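Local coordinates for protein phosphoethanolamine N-methyltransferase 1 (Haemonchus contortus, PDB 4KRG) that probably transfers a methyl group from S-adenosylmethionine to phosphoethanolamine, a step on the nematode route to phosphocholine, at residues A370-C374 and I395-K401; V292-A298 and F321-V325; A286-V291 and A400-L404. All blocks are in the same frame, centred on the assembly; numbering follows the deposited sequence.

Contact 1. Residues A370-C374 and I395-K401; sequences ASFDC and IMKPEAK. With BOG (octyl beta-D-glucopyranoside), chain E.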
loop_
_atom_site.group_PDB
_atom_site.type_symbol
_atom_site.label_atom_id
_atom_site.label_comp_id
_atom_site.label_asym_id
_atom_site.label_seq_id
_atom_site.Cartn_x
_atom_site.Cartn_y
_atom_site.Cartn_z
ATOM N N ALA A 370 9.952 8.212 -13.628
ATOM C CA ALA A 370 8.971 9.266 -13.426
ATOM C C ALA A 370 9.639 10.628 -13.416
ATOM O O ALA A 370 10.749 10.789 -12.914
ATOM C CB ALA A 370 8.227 9.054 -12.126
ATOM N N SER A 371 8.947 11.612 -13.979
ATOM C CA SER A 371 9.349 13.001 -13.847
ATOM C C SER A 371 8.104 13.820 -13.507
ATOM O O SER A 371 7.352 14.225 -14.390
ATOM C CB SER A 371 10.011 13.496 -15.129
ATOM O OG SER A 371 11.263 12.855 -15.328
ATOM N N PHE A 372 7.876 14.039 -12.217
ATOM C CA PHE A 372 6.708 14.792 -11.777
ATOM C C PHE A 372 6.855 16.256 -12.154
ATOM O O PHE A 372 7.958 16.710 -12.447
ATOM C CB PHE A 372 6.524 14.660 -10.272
ATOM C CG PHE A 372 6.124 13.287 -9.831
ATOM C CD1 PHE A 372 4.788 12.972 -9.635
ATOM C CD2 PHE A 372 7.078 12.306 -9.612
ATOM C CE1 PHE A 372 4.411 11.706 -9.225
ATOM C CE2 PHE A 372 6.705 11.036 -9.204
ATOM C CZ PHE A 372 5.369 10.740 -9.010
ATOM N N ASP A 373 5.750 16.996 -12.134
ATOM C CA ASP A 373 5.753 18.385 -12.601
ATOM C C ASP A 373 6.054 19.426 -11.522
ATOM O O ASP A 373 6.447 20.548 -11.830
ATOM C CB ASP A 373 4.431 18.717 -13.302
ATOM C CG ASP A 373 4.266 17.967 -14.617
ATOM O OD1 ASP A 373 4.965 18.320 -15.596
ATOM O OD2 ASP A 373 3.441 17.028 -14.674
ATOM N N CYS A 374 5.865 19.041 -10.261
ATOM C CA CYS A 374 6.086 19.922 -9.122
ATOM C C CYS A 374 6.034 19.109 -7.832
ATOM O O CYS A 374 5.596 17.956 -7.835
ATOM C CB CYS A 374 5.011 21.007 -9.079
ATOM S SG CYS A 374 3.360 20.345 -8.805
ATOM N N ILE A 395 13.453 12.521 -9.764
ATOM C CA ILE A 395 12.070 12.244 -10.162
ATOM C C ILE A 395 11.287 13.510 -10.513
ATOM O O ILE A 395 10.065 13.461 -10.641
ATOM C CB ILE A 395 11.283 11.430 -9.104
ATOM C CG1 ILE A 395 11.086 12.238 -7.823
ATOM C CG2 ILE A 395 11.968 10.112 -8.802
ATOM C CD1 ILE A 395 10.177 11.546 -6.815
HETATM N N MSE A 396 11.989 14.634 -10.674
HETATM C CA MSE A 396 11.364 15.908 -11.073
HETATM C C MSE A 396 11.737 16.309 -12.492
HETATM O O MSE A 396 12.874 16.093 -12.921
HETATM C CB MSE A 396 11.808 17.051 -10.155
HETATM C CG MSE A 396 11.263 17.019 -8.767
HETATM SE SE MSE A 396 9.321 17.249 -8.689
HETATM C CE MSE A 396 8.957 15.568 -7.802
ATOM N N LYS A 397 10.804 16.925 -13.214
ATOM C CA LYS A 397 11.141 17.494 -14.513
ATOM C C LYS A 397 12.134 18.636 -14.313
ATOM O O LYS A 397 12.262 19.154 -13.204
ATOM C CB LYS A 397 9.888 17.976 -15.245
ATOM C CG LYS A 397 8.963 16.847 -15.646
ATOM C CD LYS A 397 8.139 17.177 -16.879
ATOM C CE LYS A 397 6.987 16.194 -17.028
ATOM N NZ LYS A 397 5.962 16.697 -17.982
ATOM N N PRO A 398 12.870 19.012 -15.371
ATOM C CA PRO A 398 13.731 20.189 -15.233
ATOM C C PRO A 398 12.905 21.399 -14.825
ATOM O O PRO A 398 11.817 21.588 -15.371
ATOM C CB PRO A 398 14.276 20.391 -16.652
ATOM C CG PRO A 398 14.268 19.022 -17.249
ATOM C CD PRO A 398 13.056 18.337 -16.668
ATOM N N GLU A 399 13.405 22.175 -13.867
ATOM C CA GLU A 399 12.767 23.416 -13.414
ATOM C C GLU A 399 11.437 23.223 -12.689
ATOM O O GLU A 399 10.671 24.171 -12.550
ATOM C CB GLU A 399 12.578 24.403 -14.572
ATOM C CG GLU A 399 13.821 24.629 -15.416
ATOM C CD GLU A 399 13.675 25.802 -16.368
ATOM O OE1 GLU A 399 12.833 25.728 -17.288
ATOM O OE2 GLU A 399 14.396 26.805 -16.186
ATOM N N ALA A 400 11.161 22.007 -12.236
ATOM C CA ALA A 400 9.967 21.761 -11.441
ATOM C C ALA A 400 9.993 22.700 -10.240
ATOM O O ALA A 400 11.051 22.928 -9.655
ATOM C CB ALA A 400 9.930 20.327 -10.981
ATOM N N LYS A 401 8.839 23.261 -9.892
ATOM C CA LYS A 401 8.748 24.171 -8.756
ATOM C C LYS A 401 8.295 23.410 -7.525
ATOM O O LYS A 401 7.555 22.433 -7.627
ATOM C CB LYS A 401 7.763 25.297 -9.048
ATOM C CG LYS A 401 8.163 26.186 -10.214
ATOM C CD LYS A 401 7.082 27.208 -10.526
ATOM C CE LYS A 401 7.315 27.841 -11.882
ATOM N NZ LYS A 401 8.696 28.362 -11.978
HETATM C C1 BOG E . 4.940 11.623 -15.239
HETATM O O1 BOG E . 4.621 10.540 -14.445
HETATM C C2 BOG E . 5.655 11.181 -16.500
HETATM O O2 BOG E . 6.898 10.601 -16.137
HETATM C C3 BOG E . 5.892 12.346 -17.400
HETATM O O3 BOG E . 6.518 11.894 -18.633
HETATM C C4 BOG E . 4.623 13.072 -17.709
HETATM O O4 BOG E . 4.888 14.236 -18.517
HETATM C C5 BOG E . 3.923 13.502 -16.429
HETATM O O5 BOG E . 3.682 12.340 -15.560
HETATM C C6 BOG E . 2.634 14.131 -16.724
HETATM O O6 BOG E . 2.535 15.281 -15.944
HETATM C "C1'" BOG E . 4.658 10.850 -13.052
HETATM C "C2'" BOG E . 4.332 9.549 -12.273
HETATM C "C3'" BOG E . 2.999 8.952 -12.695
HETATM C "C4'" BOG E . 1.960 8.829 -11.767
HETATM C "C5'" BOG E . 0.493 8.948 -12.269
HETATM C "C6'" BOG E . -0.549 8.630 -11.189
HETATM C "C7'" BOG E . -1.029 9.875 -10.402
HETATM C "C8'" BOG E . -2.435 10.232 -10.742
HETATM O O HOH W 1 6.116 23.362 -11.911
#
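F372 and M396 form a parallel bridge: the F372 amide donates to I395 O (N to O 2.8 Å), and F372 O accepts from K397 N at 3.0 Å. Beyond it both chains turn a corner, the second through a type II turn from K397 to A400, where P398 suits the restricted second position.

F372 and M396 share a face. M396, a selenomethionine replacing methionine, is a flexible chain that can bend to follow its neighbours; bends at chi2 and chi3 bring its methyl CE obliquely to F372 CB (3.6 Å). The F372 ring has I395 O in plane at its edge, 3.4 Å from CD2, a sound place for a carbonyl because ring hydrogens are slightly positive. Over one face lies the octyl chain of a bound octyl glucoside, its C1' 3.9 Å above the plane.

K397 runs out extended alongside D373, so a long aliphatic stem covers S371 (CB to K397 CG 3.5 Å) and delivers the charge beyond it. K397 NZ meets D373 OD1 in a salt bridge of 3.1 Å, on the syn side and 21° out of the carboxylate plane. K397 NZ also donates to O4 of the detergent sugar, at 2.7 Å. S371 N binds the same sugar through O2. S371 O is buried without a polar partner.

The other carboxylate oxygen of D373 accepts from T297 N. Strand 372-378 pairs parallel with both 297-302 and 400-408, while W365 of helix 358-367 meets the F372 ring edge-to-face and Y299 packs against both F372 and M396.

Contact 2. Residues V292-A298 and F321-V325; sequences VPKNSTA and FTCNV. With BOG (octyl beta-D-glucopyranoside), chain E; BOG (octyl beta-D-glucopyranoside), chain F.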
loop_
_atom_site.group_PDB
_atom_site.type_symbol
_atom_site.label_atom_id
_atom_site.label_comp_id
_atom_site.label_asym_id
_atom_site.label_seq_id
_atom_site.Cartn_x
_atom_site.Cartn_y
_atom_site.Cartn_z
ATOM N N VAL A 292 1.609 24.677 -10.394
ATOM C CA VAL A 292 0.824 23.519 -10.817
ATOM C C VAL A 292 0.063 23.803 -12.112
ATOM O O VAL A 292 -1.061 24.299 -12.080
ATOM C CB VAL A 292 -0.182 23.103 -9.732
ATOM C CG1 VAL A 292 -0.866 21.798 -10.109
ATOM C CG2 VAL A 292 0.518 22.935 -8.413
ATOM N N PRO A 293 0.680 23.503 -13.261
ATOM C CA PRO A 293 -0.034 23.726 -14.526
ATOM C C PRO A 293 -1.243 22.796 -14.653
ATOM O O PRO A 293 -1.276 21.739 -14.018
ATOM C CB PRO A 293 1.014 23.380 -15.584
ATOM C CG PRO A 293 2.334 23.532 -14.882
ATOM C CD PRO A 293 2.070 23.071 -13.479
ATOM N N LYS A 294 -2.228 23.186 -15.457
ATOM C CA LYS A 294 -3.414 22.355 -15.638
ATOM C C LYS A 294 -3.042 20.995 -16.218
ATOM O O LYS A 294 -2.197 20.903 -17.110
ATOM C CB LYS A 294 -4.426 23.050 -16.540
ATOM C CG LYS A 294 -4.966 24.344 -15.959
ATOM C CD LYS A 294 -5.827 25.068 -16.967
ATOM C CE LYS A 294 -6.405 26.334 -16.388
ATOM N NZ LYS A 294 -7.083 27.107 -17.460
ATOM N N ASN A 295 -3.666 19.948 -15.690
ATOM C CA ASN A 295 -3.416 18.567 -16.120
ATOM C C ASN A 295 -1.987 18.057 -15.853
ATOM O O ASN A 295 -1.550 17.071 -16.444
ATOM C CB ASN A 295 -3.809 18.370 -17.596
ATOM C CG ASN A 295 -3.912 16.901 -17.987
ATOM O OD1 ASN A 295 -4.452 16.081 -17.238
ATOM N ND2 ASN A 295 -3.364 16.560 -19.147
ATOM N N SER A 296 -1.266 18.711 -14.948
ATOM C CA SER A 296 0.049 18.226 -14.545
ATOM C C SER A 296 -0.103 17.150 -13.469
ATOM O O SER A 296 -1.205 16.925 -12.969
ATOM C CB SER A 296 0.907 19.376 -14.034
ATOM O OG SER A 296 0.297 19.991 -12.926
ATOM N N THR A 297 0.988 16.464 -13.134
ATOM C CA THR A 297 0.984 15.541 -12.002
ATOM C C THR A 297 1.882 16.086 -10.892
ATOM O O THR A 297 3.077 16.277 -11.084
ATOM C CB THR A 297 1.430 14.119 -12.404
ATOM O OG1 THR A 297 0.557 13.612 -13.422
ATOM C CG2 THR A 297 1.369 13.191 -11.204
ATOM N N ALA A 298 1.287 16.354 -9.739
ATOM C CA ALA A 298 2.017 16.877 -8.590
ATOM C C ALA A 298 2.505 15.738 -7.699
ATOM O O ALA A 298 1.805 14.749 -7.502
ATOM C CB ALA A 298 1.120 17.810 -7.788
ATOM N N PHE A 321 -6.612 22.967 -9.274
ATOM C CA PHE A 321 -5.640 23.144 -10.346
ATOM C C PHE A 321 -5.798 22.162 -11.502
ATOM O O PHE A 321 -4.970 22.131 -12.408
ATOM C CB PHE A 321 -4.216 23.148 -9.790
ATOM C CG PHE A 321 -3.954 24.289 -8.846
ATOM C CD1 PHE A 321 -3.810 25.585 -9.329
ATOM C CD2 PHE A 321 -3.879 24.075 -7.478
ATOM C CE1 PHE A 321 -3.583 26.643 -8.462
ATOM C CE2 PHE A 321 -3.654 25.127 -6.606
ATOM C CZ PHE A 321 -3.506 26.413 -7.099
ATOM N N THR A 322 -6.889 21.400 -11.475
ATOM C CA THR A 322 -7.191 20.409 -12.507
ATOM C C THR A 322 -5.976 19.565 -12.811
ATOM O O THR A 322 -5.588 19.426 -13.969
ATOM C CB THR A 322 -7.666 21.062 -13.812
ATOM O OG1 THR A 322 -6.598 21.825 -14.383
ATOM C CG2 THR A 322 -8.849 21.966 -13.541
ATOM N N CYS A 323 -5.375 19.014 -11.763
ATOM C CA CYS A 323 -4.141 18.259 -11.896
ATOM C C CYS A 323 -4.287 16.888 -11.262
ATOM O O CYS A 323 -5.211 16.656 -10.489
ATOM C CB CYS A 323 -2.991 19.007 -11.221
ATOM S SG CYS A 323 -3.107 19.098 -9.413
ATOM N N ASN A 324 -3.371 15.984 -11.593
ATOM C CA ASN A 324 -3.325 14.684 -10.946
ATOM C C ASN A 324 -2.343 14.747 -9.783
ATOM O O ASN A 324 -1.404 15.539 -9.807
ATOM C CB ASN A 324 -2.898 13.610 -11.946
ATOM C CG ASN A 324 -3.705 13.652 -13.232
ATOM O OD1 ASN A 324 -4.926 13.801 -13.211
ATOM N ND2 ASN A 324 -3.018 13.529 -14.365
ATOM N N VAL A 325 -2.553 13.931 -8.759
ATOM C CA VAL A 325 -1.717 14.016 -7.568
ATOM C C VAL A 325 -1.310 12.630 -7.079
ATOM O O VAL A 325 -2.140 11.721 -7.019
ATOM C CB VAL A 325 -2.436 14.769 -6.410
ATOM C CG1 VAL A 325 -1.583 14.758 -5.147
ATOM C CG2 VAL A 325 -2.777 16.195 -6.801
HETATM C C1 BOG E . 4.940 11.623 -15.239
HETATM O O1 BOG E . 4.621 10.540 -14.445
HETATM C C2 BOG E . 5.655 11.181 -16.500
HETATM O O2 BOG E . 6.898 10.601 -16.137
HETATM C C3 BOG E . 5.892 12.346 -17.400
HETATM O O3 BOG E . 6.518 11.894 -18.633
HETATM C C4 BOG E . 4.623 13.072 -17.709
HETATM O O4 BOG E . 4.888 14.236 -18.517
HETATM C C5 BOG E . 3.923 13.502 -16.429
HETATM O O5 BOG E . 3.682 12.340 -15.560
HETATM C C6 BOG E . 2.634 14.131 -16.724
HETATM O O6 BOG E . 2.535 15.281 -15.944
HETATM C "C1'" BOG E . 4.658 10.850 -13.052
HETATM C "C2'" BOG E . 4.332 9.549 -12.273
HETATM C "C3'" BOG E . 2.999 8.952 -12.695
HETATM C "C4'" BOG E . 1.960 8.829 -11.767
HETATM C "C5'" BOG E . 0.493 8.948 -12.269
HETATM C "C6'" BOG E . -0.549 8.630 -11.189
HETATM C "C7'" BOG E . -1.029 9.875 -10.402
HETATM C "C8'" BOG E . -2.435 10.232 -10.742
HETATM C C1 BOG F . -7.220 28.280 -8.435
HETATM O O1 BOG F . -7.663 28.567 -7.149
HETATM C C2 BOG F . -8.409 28.211 -9.374
HETATM O O2 BOG F . -9.222 27.105 -8.999
HETATM C C3 BOG F . -8.003 28.075 -10.802
HETATM O O3 BOG F . -9.197 28.167 -11.633
HETATM C C4 BOG F . -7.025 29.124 -11.216
HETATM O O4 BOG F . -6.535 28.848 -12.547
HETATM C C5 BOG F . -5.829 29.186 -10.279
HETATM O O5 BOG F . -6.231 29.317 -8.861
HETATM C C6 BOG F . -5.008 30.342 -10.648
HETATM O O6 BOG F . -3.719 29.896 -10.964
HETATM C "C1'" BOG F . -7.009 27.797 -6.136
HETATM C "C2'" BOG F . -7.683 28.027 -4.751
HETATM C "C3'" BOG F . -6.854 27.436 -3.613
HETATM C "C4'" BOG F . -6.381 26.120 -3.709
HETATM C "C5'" BOG F . -5.032 25.692 -3.056
HETATM C "C6'" BOG F . -5.170 24.410 -2.222
HETATM C "C7'" BOG F . -3.827 23.888 -1.648
HETATM C "C8'" BOG F . -3.828 22.408 -1.459
HETATM O O HOH W 2 -3.617 24.451 -13.016
HETATM O O HOH W 3 -5.525 16.459 -14.581
HETATM O O HOH W 4 -4.793 13.087 -17.310
HETATM O O HOH W 5 -1.073 11.415 -13.754
#
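F321 O is gripped by several groups: T322 OG1, held between backbone N and carbonyl carbon, donates to it from above the carbonyl plane (2.6 Å), a water donates both to it and to V292 O, joining the two chains, and K294 CA-H points almost straight at it. T322 has just left helix 314-321 with positive phi, and N295 N donates to T322 O at 2.6 Å, tilted 31° from the carbonyl plane.

The facing type II turn, P293 to S296, is closed at P293 O, which takes both S296 N and S296 OG, the hydroxyl at 2.6 Å. A short serine hydroxyl can fold back onto its own chain in this way. From here the strands run parallel: N324 N donates to S296 O at 2.7 Å, and A298 N to N324 O at 2.8 Å.

V292, with CG1 anti to its amide nitrogen, puts that methyl against both F321 CB and C323 SG, each 3.6 Å away. Where waters gather, the N295 and N324 amides lie alongside with planes 85° apart, and a water links T297 OG1 to N324 ND2, weakly at the latter. A298 and V325 instead face L317 of the helix.

Three backbone bonds thus pair the N-terminal ends of the parallel strands 297-302 and 324-329 of a beta-alpha-beta unit; the S296 hydroxyl braces the turn, while the N295 and N324 amides meet water.

Contact 3. Residues A286-V291 and A400-L404; sequences AIDDEV and AKVVL. With BOG (octyl beta-D-glucopyranoside), chain F.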
loop_
_atom_site.group_PDB
_atom_site.type_symbol
_atom_site.label_atom_id
_atom_site.label_comp_id
_atom_site.label_asym_id
_atom_site.label_seq_id
_atom_site.Cartn_x
_atom_site.Cartn_y
_atom_site.Cartn_z
ATOM N N ALA A 286 0.862 30.402 -1.981
ATOM C CA ALA A 286 2.152 29.978 -2.535
ATOM C C ALA A 286 2.016 29.057 -3.740
ATOM O O ALA A 286 2.953 28.900 -4.521
ATOM C CB ALA A 286 3.004 29.319 -1.473
ATOM N N ILE A 287 0.856 28.433 -3.883
ATOM C CA ILE A 287 0.619 27.578 -5.035
ATOM C C ILE A 287 -0.298 28.279 -6.032
ATOM O O ILE A 287 -1.397 28.717 -5.685
ATOM C CB ILE A 287 0.010 26.219 -4.637
ATOM C CG1 ILE A 287 0.900 25.503 -3.619
ATOM C CG2 ILE A 287 -0.193 25.353 -5.870
ATOM C CD1 ILE A 287 0.232 24.292 -2.986
ATOM N N ASP A 288 0.176 28.401 -7.268
ATOM C CA ASP A 288 -0.596 28.989 -8.352
ATOM C C ASP A 288 -0.445 28.094 -9.568
ATOM O O ASP A 288 0.194 27.051 -9.476
ATOM C CB ASP A 288 -0.106 30.408 -8.648
ATOM C CG ASP A 288 1.408 30.501 -8.749
ATOM O OD1 ASP A 288 2.027 29.597 -9.338
ATOM O OD2 ASP A 288 1.986 31.481 -8.234
ATOM N N ASP A 289 -1.002 28.495 -10.707
ATOM C CA ASP A 289 -0.916 27.661 -11.909
ATOM C C ASP A 289 0.441 27.741 -12.623
ATOM O O ASP A 289 0.632 27.127 -13.669
ATOM C CB ASP A 289 -2.068 27.945 -12.882
ATOM C CG ASP A 289 -2.037 29.356 -13.429
ATOM O OD1 ASP A 289 -1.646 30.281 -12.682
ATOM O OD2 ASP A 289 -2.414 29.537 -14.609
ATOM N N GLU A 290 1.378 28.492 -12.056
ATOM C CA GLU A 290 2.769 28.418 -12.488
ATOM C C GLU A 290 3.488 27.296 -11.734
ATOM O O GLU A 290 4.386 26.658 -12.276
ATOM C CB GLU A 290 3.484 29.756 -12.287
ATOM C CG GLU A 290 3.155 30.807 -13.341
ATOM C CD GLU A 290 3.771 30.494 -14.694
ATOM O OE1 GLU A 290 4.973 30.152 -14.738
ATOM O OE2 GLU A 290 3.053 30.590 -15.715
ATOM N N VAL A 291 3.088 27.057 -10.487
ATOM C CA VAL A 291 3.589 25.911 -9.732
ATOM C C VAL A 291 2.926 24.624 -10.212
ATOM O O VAL A 291 3.596 23.609 -10.416
ATOM C CB VAL A 291 3.348 26.067 -8.216
ATOM C CG1 VAL A 291 3.754 24.803 -7.482
ATOM C CG2 VAL A 291 4.114 27.262 -7.682
ATOM N N ALA A 400 11.161 22.007 -12.236
ATOM C CA ALA A 400 9.967 21.761 -11.441
ATOM C C ALA A 400 9.993 22.700 -10.240
ATOM O O ALA A 400 11.051 22.928 -9.655
ATOM C CB ALA A 400 9.930 20.327 -10.981
ATOM N N LYS A 401 8.839 23.261 -9.892
ATOM C CA LYS A 401 8.748 24.171 -8.756
ATOM C C LYS A 401 8.295 23.410 -7.525
ATOM O O LYS A 401 7.555 22.433 -7.627
ATOM C CB LYS A 401 7.763 25.297 -9.048
ATOM C CG LYS A 401 8.163 26.186 -10.214
ATOM C CD LYS A 401 7.082 27.208 -10.526
ATOM C CE LYS A 401 7.315 27.841 -11.882
ATOM N NZ LYS A 401 8.696 28.362 -11.978
ATOM N N VAL A 402 8.744 23.851 -6.357
ATOM C CA VAL A 402 8.347 23.210 -5.113
ATOM C C VAL A 402 7.773 24.248 -4.158
ATOM O O VAL A 402 8.070 25.439 -4.263
ATOM C CB VAL A 402 9.524 22.472 -4.441
ATOM C CG1 VAL A 402 10.204 21.537 -5.430
ATOM C CG2 VAL A 402 10.531 23.470 -3.886
ATOM N N VAL A 403 6.922 23.786 -3.249
ATOM C CA VAL A 403 6.369 24.617 -2.191
ATOM C C VAL A 403 6.417 23.794 -0.911
ATOM O O VAL A 403 5.872 22.690 -0.855
ATOM C CB VAL A 403 4.910 25.050 -2.488
ATOM C CG1 VAL A 403 4.363 25.915 -1.364
ATOM C CG2 VAL A 403 4.824 25.800 -3.801
ATOM N N LEU A 404 7.092 24.313 0.107
ATOM C CA LEU A 404 7.236 23.586 1.363
ATOM C C LEU A 404 6.620 24.366 2.511
ATOM O O LEU A 404 6.855 25.561 2.638
ATOM C CB LEU A 404 8.712 23.341 1.673
ATOM C CG LEU A 404 9.549 22.761 0.540
ATOM C CD1 LEU A 404 11.005 22.691 0.955
ATOM C CD2 LEU A 404 9.037 21.389 0.148
HETATM C C1 BOG F . -7.220 28.280 -8.435
HETATM O O1 BOG F . -7.663 28.567 -7.149
HETATM C C2 BOG F . -8.409 28.211 -9.374
HETATM O O2 BOG F . -9.222 27.105 -8.999
HETATM C C3 BOG F . -8.003 28.075 -10.802
HETATM O O3 BOG F . -9.197 28.167 -11.633
HETATM C C4 BOG F . -7.025 29.124 -11.216
HETATM O O4 BOG F . -6.535 28.848 -12.547
HETATM C C5 BOG F . -5.829 29.186 -10.279
HETATM O O5 BOG F . -6.231 29.317 -8.861
HETATM C C6 BOG F . -5.008 30.342 -10.648
HETATM O O6 BOG F . -3.719 29.896 -10.964
HETATM C "C1'" BOG F . -7.009 27.797 -6.136
HETATM C "C2'" BOG F . -7.683 28.027 -4.751
HETATM C "C3'" BOG F . -6.854 27.436 -3.613
HETATM C "C4'" BOG F . -6.381 26.120 -3.709
HETATM C "C5'" BOG F . -5.032 25.692 -3.056
HETATM C "C6'" BOG F . -5.170 24.410 -2.222
HETATM C "C7'" BOG F . -3.827 23.888 -1.648
HETATM C "C8'" BOG F . -3.828 22.408 -1.459
HETATM O O HOH W 1 6.116 23.362 -11.911
#
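V403 receives three aliphatic groups from the loop 286-291. A286 CB sits 3.7 Å from V403 CG1, I287 CG1 comes obliquely to within 3.9 Å of V403 CG2, and V291 CG1 approaches the same CG2 at 4.0 Å, its side chain crossing that of V403 at about a right angle. With CG1 anti to its backbone nitrogen (chi1 180°), V403 spreads its two branches: CG1 meets A286 CB, while CG2 lies nearest to A286 O, I287 and V291. A beta-branched residue suits such a strand position because it is broad close to the backbone, and alanine lets the loop come near.

Beside this apolar patch lies the stem of K401. Its CE rests 3.2 Å from E290 O and its CD 4.1 Å from V291 CG2; the final torsion, chi4 -52°, then bends the ammonium end. NZ and the E290 carboxylate are not in contact, though opposite charges this near may attract at the surface. No direct hydrogen bond joins the segments; a water donates to V291 O and weakly accepts from K401 N.

The loop keeps its shape through D288, whose OD1 accepts from V291 N at 3.0 Å and more weakly from E290 N. Aspartate is apt here, its short carboxylate reaching the amides two and three residues further along. D289 OD1 accepts from O6 of a second octyl glucoside at 2.7 Å.

Further out, A286 O accepts from K463 NZ, L461 packs on A286 and V403, and I287 reaches V376. An Asx motif, D288 to V291, shapes the loop, which lies against strands 372-378, 400-408 and 458-465. The first two run parallel and 458-465 antiparallel to 400-408, an order consistent with the end of a Rossmann-like methyltransferase sheet.

How the contacts relate
From the N terminus, the loop 286-291 opens contact 3 and runs straight into 292-298, which opens contact 2. Contact 2 closes first, at 321-325, around helix 314-321. Contact 1 opens later, at 370-374, still inside the long loop of contact 3, and closes at 395-401 on the same strand, sharing A400 and K401 with it. Contact 2 is therefore nested inside contact 3, and contacts 2 and 1 follow in series. The three also touch: F321 CZ lies against I287 O, C374 CB against V291 O, and C374 SG against A298 CB. Together they knit strands 324-329, 297-302, 372-378 and 400-408 in the C-terminal half, well away from the S-adenosylhomocysteine bound in the N-terminal half.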